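Local atomic coordinates of aminoacyl-tRNA synthetase (Cryptosporidium parvum, PDB entry 5F9Y), a protein that probably charges tRNA with proline, as a class II prolyl-tRNA synthetase that activates the amino acid with ATP before transfer. Residues A[183-188]-A[243-248]. Residues are numbered along the deposited sequence; the frame is centred on the assembly and turned at random.
Sequences EALEMV and SHLLGQ. With PRO (proline), chain C.
Ala184, Leu185 and Val188 of helix 181-202 pack on Ser243 and Leu245 of strand 236-247, a helix-on-sheet contact within the class II synthetase catalytic core. The axes of 183-188 and 243-247 run nearly antiparallel (168°) and come within 8.1 Å of each other. Ala184 points its methyl at one branch of Leu245, CB meeting CD1 at 3.8 Å. Leu185 reaches the other branch: its CD1 lies 3.7 Å from Leu245 CD2, and the two side chains cross at about a right angle. Leu245 thus divides its isobutyl fork between adjacent residues of one helical turn. With CG anti to the backbone N, that fork extends along the helix surface, while Leu245 CB touches Val188 CG2 at 3.8 Å. Val188 CG2 also faces the backbone O of His244, whereas CG1 turns toward Ser243 and, beyond the two segments, the side chain touches Thr271 of strand 265-276.

The polar tie lies at the same end: Ser243 OG donates to Val188 O over 3.1 Å, approaching in the carbonyl plane on a lone pair, with a C=O...donor angle of 110°. The side chain of His244, between the two inward residues, leaves the strand on the side away from the helix, and its ring reaches the bound proline. Its ND1 is hydrogen-bonded to Thr224 OG1, which probably helps fix the rotation of the imidazole, and Glu125 and Arg154 also bind the ligand. On the ring's other nitrogen, His244 NE2 donates to proline OXT at 3.1 Å, with an N-H...O angle of 153°.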
loop_
_atom_site.group_PDB
_atom_site.type_symbol
_atom_site.label_atom_id
_atom_site.label_comp_id
_atom_site.label_asym_id
_atom_site.label_seq_id
_atom_site.Cartn_x
_atom_site.Cartn_y
_atom_site.Cartn_z
ATOM N N GLU A 183 18.220 -19.864 5.868
ATOM C CA GLU A 183 18.276 -18.531 6.461
ATOM C C GLU A 183 17.726 -17.474 5.515
ATOM O O GLU A 183 17.107 -16.502 5.960
ATOM C CB GLU A 183 19.713 -18.188 6.858
ATOM C CG GLU A 183 19.840 -16.902 7.661
ATOM C CD GLU A 183 21.282 -16.492 7.895
ATOM O OE1 GLU A 183 22.086 -16.556 6.942
ATOM O OE2 GLU A 183 21.613 -16.107 9.035
ATOM N N ALA A 184 17.941 -17.646 4.209
ATOM C CA ALA A 184 17.421 -16.681 3.247
ATOM C C ALA A 184 15.903 -16.765 3.148
ATOM O O ALA A 184 15.229 -15.740 2.999
ATOM C CB ALA A 184 18.065 -16.907 1.880
ATOM N N LEU A 185 15.348 -17.977 3.241
ATOM C CA LEU A 185 13.904 -18.141 3.105
ATOM C C LEU A 185 13.161 -17.568 4.307
ATOM O O LEU A 185 12.129 -16.907 4.144
ATOM C CB LEU A 185 13.553 -19.616 2.912
ATOM C CG LEU A 185 12.064 -19.903 2.706
ATOM C CD1 LEU A 185 11.512 -19.094 1.539
ATOM C CD2 LEU A 185 11.820 -21.389 2.494
ATOM N N GLU A 186 13.659 -17.810 5.522
ATOM C CA GLU A 186 13.016 -17.216 6.687
ATOM C C GLU A 186 13.201 -15.705 6.727
ATOM O O GLU A 186 12.429 -15.016 7.401
ATOM C CB GLU A 186 13.531 -17.863 7.977
ATOM C CG GLU A 186 15.038 -17.939 8.113
ATOM C CD GLU A 186 15.477 -19.054 9.053
ATOM O OE1 GLU A 186 14.598 -19.761 9.590
ATOM O OE2 GLU A 186 16.699 -19.228 9.249
ATOM N N MET A 187 14.197 -15.175 6.010
ATOM C CA MET A 187 14.280 -13.732 5.816
ATOM C C MET A 187 13.168 -13.242 4.897
ATOM O O MET A 187 12.634 -12.143 5.089
ATOM C CB MET A 187 15.651 -13.356 5.248
ATOM C CG MET A 187 15.834 -11.869 4.969
ATOM S SD MET A 187 15.952 -10.877 6.471
ATOM C CE MET A 187 15.877 -9.222 5.796
ATOM N N VAL A 188 12.805 -14.046 3.895
ATOM C CA VAL A 188 11.713 -13.679 2.996
ATOM C C VAL A 188 10.397 -13.601 3.759
ATOM O O VAL A 188 9.607 -12.668 3.570
ATOM C CB VAL A 188 11.628 -14.677 1.825
ATOM C CG1 VAL A 188 10.390 -14.409 0.984
ATOM C CG2 VAL A 188 12.880 -14.601 0.973
ATOM N N SER A 243 8.188 -10.153 -1.915
ATOM C CA SER A 243 9.410 -10.551 -1.220
ATOM C C SER A 243 9.958 -11.784 -1.927
ATOM O O SER A 243 9.346 -12.855 -1.867
ATOM C CB SER A 243 9.137 -10.836 0.258
ATOM O OG SER A 243 10.333 -11.137 0.955
ATOM N N HIS A 244 11.104 -11.640 -2.588
ATOM C CA HIS A 244 11.632 -12.666 -3.482
ATOM C C HIS A 244 12.747 -13.457 -2.813
ATOM O O HIS A 244 13.667 -12.874 -2.229
ATOM C CB HIS A 244 12.162 -12.041 -4.773
ATOM C CG HIS A 244 11.244 -11.028 -5.376
ATOM N ND1 HIS A 244 10.058 -11.368 -5.990
ATOM C CD2 HIS A 244 11.338 -9.680 -5.463
ATOM C CE1 HIS A 244 9.461 -10.274 -6.427
ATOM N NE2 HIS A 244 10.217 -9.236 -6.120
ATOM N N LEU A 245 12.672 -14.782 -2.915
ATOM C CA LEU A 245 13.799 -15.654 -2.590
ATOM C C LEU A 245 14.568 -15.890 -3.883
ATOM O O LEU A 245 14.172 -16.707 -4.716
ATOM C CB LEU A 245 13.324 -16.965 -1.973
ATOM C CG LEU A 245 14.424 -18.010 -1.756
ATOM C CD1 LEU A 245 15.449 -17.522 -0.740
ATOM C CD2 LEU A 245 13.834 -19.350 -1.337
ATOM N N LEU A 246 15.669 -15.155 -4.063
ATOM C CA LEU A 246 16.437 -15.272 -5.296
ATOM C C LEU A 246 17.246 -16.560 -5.355
ATOM O O LEU A 246 17.619 -16.991 -6.451
ATOM C CB LEU A 246 17.363 -14.065 -5.453
ATOM C CG LEU A 246 16.670 -12.703 -5.462
ATOM C CD1 LEU A 246 17.685 -11.584 -5.627
ATOM C CD2 LEU A 246 15.617 -12.644 -6.556
ATOM N N GLY A 247 17.517 -17.182 -4.209
ATOM C CA GLY A 247 18.303 -18.403 -4.206
ATOM C C GLY A 247 19.725 -18.140 -4.659
ATOM O O GLY A 247 20.328 -17.108 -4.341
ATOM N N GLN A 248 20.272 -19.086 -5.422
ATOM C CA GLN A 248 21.611 -18.970 -5.977
ATOM C C GLN A 248 21.594 -18.555 -7.445
ATOM O O GLN A 248 22.605 -18.707 -8.138
ATOM C CB GLN A 248 22.366 -20.288 -5.803
ATOM C CG GLN A 248 22.472 -20.743 -4.357
ATOM C CD GLN A 248 23.112 -22.109 -4.217
ATOM O OE1 GLN A 248 24.294 -22.222 -3.896
ATOM N NE2 GLN A 248 22.330 -23.157 -4.454
HETATM N N PRO C . 13.689 -5.963 -6.779
HETATM C CA PRO C . 12.377 -6.593 -6.600
HETATM C C PRO C . 11.350 -6.093 -7.609
HETATM O O PRO C . 11.680 -5.331 -8.516
HETATM C CB PRO C . 11.983 -6.193 -5.173
HETATM C CG PRO C . 12.803 -4.987 -4.870
HETATM C CD PRO C . 14.095 -5.189 -5.594
HETATM O OXT PRO C . 10.172 -6.445 -7.541
#